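Local atomic coordinates of PBP5 (Haemophilus influenzae, PDB entry 3A3J), a protein that removes the terminal D-alanine from the peptide side chains of cell-wall precursors, as a penicillin-binding D-alanyl-D-alanine carboxypeptidase. Residues 255-260 with 285-290; 299-304 with 321-326; 278-283 with 336-341. One frame throughout, in Å; residues are numbered along the deposited sequence.

Contact 1. Residues 255-260 with 285-290; sequences TFKTLE and DHFITI
Phe256 and Ile288 form a hydrogen-bonded pair between antiparallel strands, with Phe256 N to Ile288 O at 3.0 Å and Ile288 N to Phe256 O at 2.8 Å. Further along, Thr258 and Leu259 both face His286, which makes a classic beta bulge. His286 O accepts a hydrogen bond from Thr258 N at 2.9 Å, and this donor stands 41° out of the carbonyl plane. Leu259 N reaches the same oxygen only weakly.

Thr255, Lys257, Phe287 and Thr289 share one face. Lys257 CG lies off-centre over the Phe287 ring, 4.2 Å from its centroid. CG is anti to the backbone N (chi1 -167°), and a bend at chi3 (-99°) turns the end of the chain to Asp285. Lys257 NZ and Asp285 OD2 form a salt bridge at 3.3 Å whose hydrogen bond is weak. Asp285 OD1 accepts a bond from Ala261 N. Thr255 OG1 and Thr289 OG1 meet at 2.8 Å; they also bond Asp16 and Ser19, respectively.

On the other face, the Phe256 and Ile288 side chains run alongside each other. Ile288 CG1 also meets Thr258 CG2 at 3.7 Å. Thr258 OG1 lies at the edge of the His286 ring and bonds Tyr324 OH.

These two strands form a small sheet of the C-terminal domain. Leu259, His286, Ile288 and Ile290 pack on strand 329-338, while Phe287 touches Ser19 of the N-terminal part.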
loop_
_atom_site.group_PDB
_atom_site.type_symbol
_atom_site.label_atom_id
_atom_site.label_comp_id
_atom_site.label_asym_id
_atom_site.label_seq_id
_atom_site.Cartn_x
_atom_site.Cartn_y
_atom_site.Cartn_z
ATOM N N THR A 255 -2.072 3.735 17.231
ATOM C CA THR A 255 -1.371 2.557 16.814
ATOM C C THR A 255 -0.089 2.456 17.616
ATOM O O THR A 255 0.614 3.402 17.789
ATOM C CB THR A 255 -1.083 2.612 15.285
ATOM O OG1 THR A 255 -2.297 2.248 14.599
ATOM C CG2 THR A 255 0.056 1.667 14.881
ATOM N N PHE A 256 0.206 1.304 18.160
ATOM C CA PHE A 256 1.467 1.205 18.841
ATOM C C PHE A 256 2.122 -0.164 18.639
ATOM O O PHE A 256 1.483 -1.171 18.340
ATOM C CB PHE A 256 1.371 1.598 20.336
ATOM C CG PHE A 256 0.759 0.533 21.223
ATOM C CD1 PHE A 256 1.571 -0.257 22.056
ATOM C CD2 PHE A 256 -0.619 0.336 21.257
ATOM C CE1 PHE A 256 1.015 -1.247 22.903
ATOM C CE2 PHE A 256 -1.178 -0.644 22.080
ATOM C CZ PHE A 256 -0.350 -1.444 22.900
ATOM N N LYS A 257 3.424 -0.134 18.788
ATOM C CA LYS A 257 4.241 -1.285 18.586
ATOM C C LYS A 257 4.137 -2.188 19.822
ATOM O O LYS A 257 4.476 -1.772 20.921
ATOM C CB LYS A 257 5.670 -0.800 18.360
ATOM C CG LYS A 257 6.553 -1.898 17.832
ATOM C CD LYS A 257 8.008 -1.480 17.877
ATOM C CE LYS A 257 8.435 -0.996 16.522
ATOM N NZ LYS A 257 9.863 -0.602 16.451
ATOM N N THR A 258 3.634 -3.411 19.671
ATOM C CA THR A 258 3.663 -4.332 20.792
ATOM C C THR A 258 4.847 -5.275 20.794
ATOM O O THR A 258 5.165 -5.851 21.835
ATOM C CB THR A 258 2.425 -5.193 20.840
ATOM O OG1 THR A 258 2.383 -5.974 19.655
ATOM C CG2 THR A 258 1.163 -4.334 20.965
ATOM N N LEU A 259 5.490 -5.486 19.648
ATOM C CA LEU A 259 6.721 -6.292 19.610
ATOM C C LEU A 259 7.795 -5.678 18.740
ATOM O O LEU A 259 7.507 -5.144 17.655
ATOM C CB LEU A 259 6.450 -7.725 19.139
ATOM C CG LEU A 259 5.434 -8.573 19.917
ATOM C CD1 LEU A 259 4.854 -9.690 19.003
ATOM C CD2 LEU A 259 6.090 -9.148 21.180
ATOM N N GLU A 260 9.025 -5.776 19.223
ATOM C CA GLU A 260 10.197 -5.349 18.506
ATOM C C GLU A 260 11.036 -6.544 18.030
ATOM O O GLU A 260 11.421 -7.407 18.847
ATOM C CB GLU A 260 11.033 -4.457 19.414
ATOM C CG GLU A 260 12.378 -4.113 18.852
ATOM C CD GLU A 260 13.233 -3.372 19.871
ATOM O OE1 GLU A 260 12.662 -2.616 20.679
ATOM O OE2 GLU A 260 14.471 -3.542 19.883
ATOM N N ASP A 285 8.776 -6.851 14.005
ATOM C CA ASP A 285 7.982 -5.833 14.725
ATOM C C ASP A 285 6.536 -6.184 14.623
ATOM O O ASP A 285 6.171 -6.874 13.722
ATOM C CB ASP A 285 8.156 -4.478 14.053
ATOM C CG ASP A 285 9.450 -3.816 14.408
ATOM O OD1 ASP A 285 10.218 -4.364 15.219
ATOM O OD2 ASP A 285 9.680 -2.712 13.884
ATOM N N HIS A 286 5.707 -5.724 15.548
ATOM C CA HIS A 286 4.278 -5.948 15.452
ATOM C C HIS A 286 3.598 -4.708 16.005
ATOM O O HIS A 286 4.181 -4.033 16.870
ATOM C CB HIS A 286 3.821 -7.141 16.301
ATOM C CG HIS A 286 2.410 -7.544 16.028
ATOM N ND1 HIS A 286 2.074 -8.482 15.073
ATOM C CD2 HIS A 286 1.238 -7.118 16.562
ATOM C CE1 HIS A 286 0.752 -8.607 15.018
ATOM N NE2 HIS A 286 0.222 -7.782 15.909
ATOM N N PHE A 287 2.385 -4.416 15.518
ATOM C CA PHE A 287 1.733 -3.126 15.805
ATOM C C PHE A 287 0.288 -3.409 15.950
ATOM O O PHE A 287 -0.240 -4.267 15.254
ATOM C CB PHE A 287 1.887 -2.083 14.677
ATOM C CG PHE A 287 3.316 -1.662 14.409
ATOM C CD1 PHE A 287 3.864 -0.561 15.055
ATOM C CD2 PHE A 287 4.076 -2.321 13.448
ATOM C CE1 PHE A 287 5.144 -0.158 14.808
ATOM C CE2 PHE A 287 5.364 -1.926 13.213
ATOM C CZ PHE A 287 5.906 -0.852 13.880
ATOM N N ILE A 288 -0.374 -2.706 16.849
ATOM C CA ILE A 288 -1.799 -2.909 16.907
ATOM C C ILE A 288 -2.493 -1.565 16.872
ATOM O O ILE A 288 -1.894 -0.526 17.150
ATOM C CB ILE A 288 -2.242 -3.793 18.131
ATOM C CG1 ILE A 288 -1.995 -3.064 19.453
ATOM C CG2 ILE A 288 -1.541 -5.149 18.075
ATOM C CD1 ILE A 288 -2.941 -3.598 20.605
ATOM N N THR A 289 -3.744 -1.587 16.490
ATOM C CA THR A 289 -4.507 -0.381 16.457
ATOM C C THR A 289 -5.684 -0.486 17.440
ATOM O O THR A 289 -6.483 -1.404 17.359
ATOM C CB THR A 289 -5.008 -0.133 15.000
ATOM O OG1 THR A 289 -3.876 -0.013 14.119
ATOM C CG2 THR A 289 -5.911 1.124 14.924
ATOM N N ILE A 290 -5.802 0.490 18.334
ATOM C CA ILE A 290 -6.822 0.485 19.410
ATOM C C ILE A 290 -7.528 1.837 19.512
ATOM O O ILE A 290 -7.034 2.804 18.970
ATOM C CB ILE A 290 -6.115 0.238 20.754
ATOM C CG1 ILE A 290 -5.101 1.378 21.009
ATOM C CG2 ILE A 290 -5.458 -1.158 20.750
ATOM C CD1 ILE A 290 -3.686 0.929 21.400
#

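Contact 2. Residues 299-304 with 321-326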
loop_
_atom_site.group_PDB
_atom_site.type_symbol
_atom_site.label_atom_id
_atom_site.label_comp_id
_atom_site.label_asym_id
_atom_site.label_seq_id
_atom_site.Cartn_x
_atom_site.Cartn_y
_atom_site.Cartn_z
ATOM N N LYS A 299 -3.955 -5.523 27.781
ATOM C CA LYS A 299 -3.251 -6.547 28.553
ATOM C C LYS A 299 -2.814 -7.730 27.681
ATOM O O LYS A 299 -3.620 -8.311 26.956
ATOM C CB LYS A 299 -4.029 -7.005 29.830
ATOM C CG LYS A 299 -5.597 -6.831 29.881
ATOM C CD LYS A 299 -6.347 -8.196 29.630
ATOM C CE LYS A 299 -7.926 -8.124 29.564
ATOM N NZ LYS A 299 -8.575 -9.299 28.820
ATOM N N ALA A 300 -1.534 -8.070 27.727
ATOM C CA ALA A 300 -1.021 -9.130 26.880
ATOM C C ALA A 300 -0.938 -10.453 27.634
ATOM O O ALA A 300 -0.670 -10.481 28.820
ATOM C CB ALA A 300 0.352 -8.736 26.369
ATOM N N ARG A 301 -1.147 -11.560 26.960
ATOM C CA ARG A 301 -0.869 -12.829 27.590
ATOM C C ARG A 301 -0.434 -13.870 26.549
ATOM O O ARG A 301 -0.544 -13.628 25.320
ATOM C CB ARG A 301 -2.107 -13.312 28.304
ATOM C CG ARG A 301 -3.252 -13.460 27.381
ATOM C CD ARG A 301 -4.371 -14.168 28.047
ATOM N NE ARG A 301 -5.153 -14.855 27.051
ATOM C CZ ARG A 301 -6.060 -14.243 26.317
ATOM N NH1 ARG A 301 -6.273 -12.949 26.503
ATOM N NH2 ARG A 301 -6.753 -14.912 25.422
ATOM N N TYR A 302 0.023 -15.031 27.030
ATOM C CA TYR A 302 0.503 -16.082 26.144
ATOM C C TYR A 302 -0.482 -17.220 26.005
ATOM O O TYR A 302 -1.394 -17.369 26.810
ATOM C CB TYR A 302 1.879 -16.611 26.577
ATOM C CG TYR A 302 2.926 -15.535 26.678
ATOM C CD1 TYR A 302 2.732 -14.317 26.069
ATOM C CD2 TYR A 302 4.112 -15.748 27.365
ATOM C CE1 TYR A 302 3.660 -13.315 26.143
ATOM C CE2 TYR A 302 5.070 -14.737 27.448
ATOM C CZ TYR A 302 4.823 -13.518 26.825
ATOM O OH TYR A 302 5.737 -12.487 26.876
ATOM N N GLU A 303 -0.316 -17.998 24.951
ATOM C CA GLU A 303 -1.098 -19.195 24.750
ATOM C C GLU A 303 -0.096 -20.071 24.101
ATOM O O GLU A 303 -0.080 -20.177 22.869
ATOM C CB GLU A 303 -2.247 -18.992 23.753
ATOM C CG GLU A 303 -3.066 -17.749 23.995
ATOM C CD GLU A 303 -4.065 -17.925 25.099
ATOM O OE1 GLU A 303 -4.555 -19.061 25.217
ATOM O OE2 GLU A 303 -4.360 -16.945 25.830
ATOM N N LEU A 304 0.792 -20.647 24.897
ATOM C CA LEU A 304 1.730 -21.532 24.304
ATOM C C LEU A 304 0.828 -22.504 23.611
ATOM O O LEU A 304 -0.311 -22.639 23.993
ATOM C CB LEU A 304 2.601 -22.168 25.361
ATOM C CG LEU A 304 3.459 -21.075 25.992
ATOM C CD1 LEU A 304 3.815 -20.059 24.914
ATOM C CD2 LEU A 304 2.737 -20.403 27.176
ATOM N N LYS A 321 1.322 -17.808 20.876
ATOM C CA LYS A 321 0.729 -16.554 20.478
ATOM C C LYS A 321 0.769 -15.551 21.642
ATOM O O LYS A 321 0.680 -15.940 22.807
ATOM C CB LYS A 321 -0.723 -16.839 20.109
ATOM C CG LYS A 321 -1.229 -16.073 18.896
ATOM C CD LYS A 321 -0.916 -16.753 17.566
ATOM C CE LYS A 321 -1.507 -15.941 16.406
ATOM N NZ LYS A 321 -1.508 -16.673 15.110
ATOM N N VAL A 322 0.932 -14.270 21.346
ATOM C CA VAL A 322 0.651 -13.253 22.344
ATOM C C VAL A 322 -0.736 -12.754 22.057
ATOM O O VAL A 322 -1.060 -12.436 20.915
ATOM C CB VAL A 322 1.598 -12.054 22.308
ATOM C CG1 VAL A 322 1.329 -11.139 23.483
ATOM C CG2 VAL A 322 3.006 -12.490 22.334
ATOM N N VAL A 323 -1.582 -12.705 23.072
ATOM C CA VAL A 323 -2.942 -12.271 22.842
ATOM C C VAL A 323 -3.189 -10.988 23.602
ATOM O O VAL A 323 -2.841 -10.902 24.780
ATOM C CB VAL A 323 -3.946 -13.320 23.277
ATOM C CG1 VAL A 323 -5.322 -12.772 23.032
ATOM C CG2 VAL A 323 -3.730 -14.640 22.513
ATOM N N TYR A 324 -3.758 -9.991 22.914
ATOM C CA TYR A 324 -3.980 -8.635 23.464
ATOM C C TYR A 324 -5.466 -8.394 23.806
ATOM O O TYR A 324 -6.355 -8.592 22.968
ATOM C CB TYR A 324 -3.471 -7.546 22.493
ATOM C CG TYR A 324 -2.004 -7.695 22.154
ATOM C CD1 TYR A 324 -1.022 -7.145 22.967
ATOM C CD2 TYR A 324 -1.602 -8.430 21.027
ATOM C CE1 TYR A 324 0.316 -7.311 22.683
ATOM C CE2 TYR A 324 -0.246 -8.594 20.717
ATOM C CZ TYR A 324 0.700 -8.040 21.546
ATOM O OH TYR A 324 2.040 -8.236 21.244
ATOM N N ALA A 325 -5.752 -7.999 25.045
ATOM C CA ALA A 325 -7.137 -7.832 25.424
ATOM C C ALA A 325 -7.284 -6.413 25.869
ATOM O O ALA A 325 -6.333 -5.807 26.357
ATOM C CB ALA A 325 -7.536 -8.794 26.535
ATOM N N LEU A 326 -8.477 -5.882 25.628
ATOM C CA LEU A 326 -8.881 -4.559 26.070
ATOM C C LEU A 326 -10.280 -4.769 26.623
ATOM O O LEU A 326 -11.128 -5.436 25.973
ATOM C CB LEU A 326 -8.930 -3.585 24.892
ATOM C CG LEU A 326 -9.127 -2.117 25.262
ATOM C CD1 LEU A 326 -8.174 -1.687 26.348
ATOM C CD2 LEU A 326 -9.027 -1.179 24.034
#
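Arg301 and Val323 lie side by side and point the same way. One flat face of the guanidinium rests on the valine, with Val323 CB 3.8 Å above the plane and over its centre. Val323 CG1 comes within 3.5 Å of Arg301 NH2. The Arg301 chain, extended from CG to NE, rises from the sheet beside Val323 and brings the guanidinium over the valine. A salt bridge to Glu303 holds it there: Arg301 NE to Glu303 OE2 is 2.5 Å, with OE2 tilted 22° out of the guanidinium plane. Glu303 is bent at chi2 (-80°). The Glu303 and Val323 side chains cross obliquely, with Glu303 CG 3.5 Å from Val323 CG2. The valine therefore has one methyl against each member of the ion pair. Arg301 NH2 has a second acidic partner in Asp330.

The opposite face makes mainly apolar contacts. Tyr302 and Val322 point the same way, with Tyr302 CE1 4.0 Å from Val322 CG2. Ala300 CB touches both Val322 CG1 and the Tyr324 ring.

The two backbones run antiparallel. Arg301 and Val323 exchange two backbone bonds, and so do Lys299 and Ala325. Pairing is weak at Glu303 and Lys321.

Strand 299-304 is an outermost strand of the larger sheet of the C-terminal domain. Strand 318-326 lies between it and strand 329-338, where Val322 pairs with Ala334. Tyr302 also reaches across to Ile265 and Ser266 of strand 264-271.

Contact 3. Residues 278-283 with 336-341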
loop_
_atom_site.group_PDB
_atom_site.type_symbol
_atom_site.label_atom_id
_atom_site.label_comp_id
_atom_site.label_asym_id
_atom_site.label_seq_id
_atom_site.Cartn_x
_atom_site.Cartn_y
_atom_site.Cartn_z
ATOM N N VAL A 278 14.475 -21.157 27.772
ATOM C CA VAL A 278 14.634 -20.577 26.429
ATOM C C VAL A 278 13.962 -19.210 26.417
ATOM O O VAL A 278 12.997 -18.966 27.168
ATOM C CB VAL A 278 14.179 -21.527 25.275
ATOM C CG1 VAL A 278 12.708 -21.640 25.158
ATOM C CG2 VAL A 278 14.747 -21.062 23.960
ATOM N N LYS A 279 14.532 -18.308 25.609
ATOM C CA LYS A 279 14.032 -16.958 25.457
ATOM C C LYS A 279 12.981 -16.980 24.386
ATOM O O LYS A 279 13.127 -17.682 23.383
ATOM C CB LYS A 279 15.192 -16.043 25.073
ATOM C CG LYS A 279 16.106 -15.760 26.249
ATOM C CD LYS A 279 15.317 -14.973 27.326
ATOM C CE LYS A 279 16.169 -13.937 28.074
ATOM N NZ LYS A 279 16.450 -14.410 29.454
ATOM N N LEU A 280 11.904 -16.254 24.613
ATOM C CA LEU A 280 10.822 -16.133 23.652
ATOM C C LEU A 280 10.747 -14.685 23.170
ATOM O O LEU A 280 11.160 -13.777 23.885
ATOM C CB LEU A 280 9.486 -16.498 24.326
ATOM C CG LEU A 280 9.423 -17.924 24.969
ATOM C CD1 LEU A 280 8.092 -18.166 25.593
ATOM C CD2 LEU A 280 9.843 -19.053 23.971
ATOM N N GLY A 281 10.158 -14.473 22.003
ATOM C CA GLY A 281 9.950 -13.132 21.456
ATOM C C GLY A 281 9.405 -13.258 20.057
ATOM O O GLY A 281 8.675 -14.234 19.773
ATOM N N ALA A 282 9.778 -12.291 19.192
ATOM C CA ALA A 282 9.355 -12.207 17.769
ATOM C C ALA A 282 10.528 -11.687 16.922
ATOM O O ALA A 282 11.302 -10.821 17.340
ATOM C CB ALA A 282 8.111 -11.315 17.591
ATOM N N PHE A 283 10.715 -12.279 15.756
ATOM C CA PHE A 283 11.790 -11.836 14.876
ATOM C C PHE A 283 11.337 -10.661 13.964
ATOM O O PHE A 283 12.140 -10.124 13.191
ATOM C CB PHE A 283 12.414 -13.030 14.108
ATOM C CG PHE A 283 13.357 -13.848 14.961
ATOM C CD1 PHE A 283 14.620 -13.334 15.327
ATOM C CD2 PHE A 283 12.943 -15.050 15.510
ATOM C CE1 PHE A 283 15.497 -14.063 16.164
ATOM C CE2 PHE A 283 13.779 -15.788 16.328
ATOM C CZ PHE A 283 15.075 -15.292 16.664
ATOM N N LEU A 336 4.452 -15.992 18.719
ATOM C CA LEU A 336 5.552 -15.930 19.674
ATOM C C LEU A 336 6.523 -17.001 19.255
ATOM O O LEU A 336 6.125 -18.131 18.997
ATOM C CB LEU A 336 5.008 -16.256 21.043
ATOM C CG LEU A 336 5.886 -16.088 22.260
ATOM C CD1 LEU A 336 6.424 -14.672 22.398
ATOM C CD2 LEU A 336 5.000 -16.449 23.464
ATOM N N GLN A 337 7.795 -16.666 19.203
ATOM C CA GLN A 337 8.764 -17.612 18.711
ATOM C C GLN A 337 9.881 -17.865 19.688
ATOM O O GLN A 337 10.179 -17.061 20.579
ATOM C CB GLN A 337 9.385 -17.157 17.365
ATOM C CG GLN A 337 8.412 -16.787 16.256
ATOM C CD GLN A 337 9.109 -15.884 15.215
ATOM O OE1 GLN A 337 9.113 -14.658 15.355
ATOM N NE2 GLN A 337 9.779 -16.500 14.227
ATOM N N VAL A 338 10.513 -19.010 19.492
ATOM C CA VAL A 338 11.707 -19.360 20.220
ATOM C C VAL A 338 12.858 -18.523 19.586
ATOM O O VAL A 338 12.944 -18.397 18.363
ATOM C CB VAL A 338 11.923 -20.916 20.053
ATOM C CG1 VAL A 338 13.318 -21.368 20.533
ATOM C CG2 VAL A 338 10.740 -21.711 20.731
ATOM N N MET A 339 13.726 -17.958 20.406
ATOM C CA MET A 339 14.712 -16.975 19.944
ATOM C C MET A 339 16.102 -17.577 19.783
ATOM O O MET A 339 16.918 -17.058 19.020
ATOM C CB MET A 339 14.836 -15.826 20.940
ATOM C CG MET A 339 13.546 -15.160 21.249
ATOM S SD MET A 339 12.751 -14.387 19.792
ATOM C CE MET A 339 11.858 -15.725 19.070
ATOM N N ASN A 340 16.388 -18.644 20.540
ATOM C CA ASN A 340 17.644 -19.383 20.375
ATOM C C ASN A 340 17.384 -20.892 20.187
ATOM O O ASN A 340 16.314 -21.403 20.614
ATOM C CB ASN A 340 18.638 -19.060 21.522
ATOM C CG ASN A 340 17.996 -18.236 22.716
ATOM O OD1 ASN A 340 17.256 -18.779 23.610
ATOM N ND2 ASN A 340 18.325 -16.933 22.758
ATOM N N ASP A 341 18.302 -21.601 19.514
ATOM C CA ASP A 341 18.168 -23.062 19.335
ATOM C C ASP A 341 18.268 -23.778 20.713
ATOM O O ASP A 341 19.053 -23.341 21.559
ATOM C CB ASP A 341 19.269 -23.623 18.447
ATOM C CG ASP A 341 18.940 -23.591 16.962
ATOM O OD1 ASP A 341 17.759 -23.451 16.548
ATOM O OD2 ASP A 341 19.917 -23.742 16.190
#
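Gly281 and Gln337 form an antiparallel hydrogen-bonded pair, and a Met-aromatic contact between Met339 and Phe283 follows just beyond it. The site belongs to the all-beta C-terminal domain. Here strands 277-281 and 329-338 are neighbours in the larger sheet, and both segments run on into loops.

The backbone bonds come first. Gln337 N gives a nearly straight bond to Gly281 O at 2.6 Å. Met339 N reaches Lys279 O at 3.0 Å. Two side chains continue the pairing past the strand ends. Gln337 OE1 accepts a hydrogen bond from Phe283 N at 2.9 Å, with the donor tilted 30° from the amide carbonyl plane. Its chain is extended beyond CG, long enough to reach the loop. Gln337 NE2 bonds Gly316 O, so both ends of the amide are held. At the other end, Asn340 OD1 accepts a weak bond from Lys279 N.

Apolar contacts fill one face. Val278 CG2 meets Val338 CG1 at 3.7 Å. Leu280 and Leu336 cross at about a right angle, with Leu280 CB 4.1 Å from Leu336 CD1. Leu280, Leu336 and Val338 all pack on Ile319 of strand 318-326.

The sulfur contact lies on the other face. Met339 is bent at chi2, which brings SD over Gly281. The glycine has no side chain, and Met339 SD sits close to its CA. The Phe283 and Met339 side chains run past each other in opposite directions. Gln337 NE2 approaches the edge of the Phe283 ring, with the amide and ring planes 84° apart. Over the ring's face is Met339 SD, 4.2 Å from the centroid and 26° off the normal.

In the fold
All three contacts pair antiparallel strands of the C-terminal domain, away from the annotated active-site residues. Contact 3 is the buried one; contacts 1 and 2 are partly buried, with charged side chains on one face. Contacts 2 and 3 share one sheet through the neighbouring strands 318-326 and 329-338, and Leu336 packs against Tyr302, Val322 and Leu304. Contact 1 is a separate two-strand sheet, joined to contact 2 by a probable Thr258-Tyr324 hydrogen bond and to contact 3 by Leu259 on Ala282. Ion pairs mark contacts 1 and 2. Contact 3 relies on aliphatic, sulfur-aromatic and amide interactions instead.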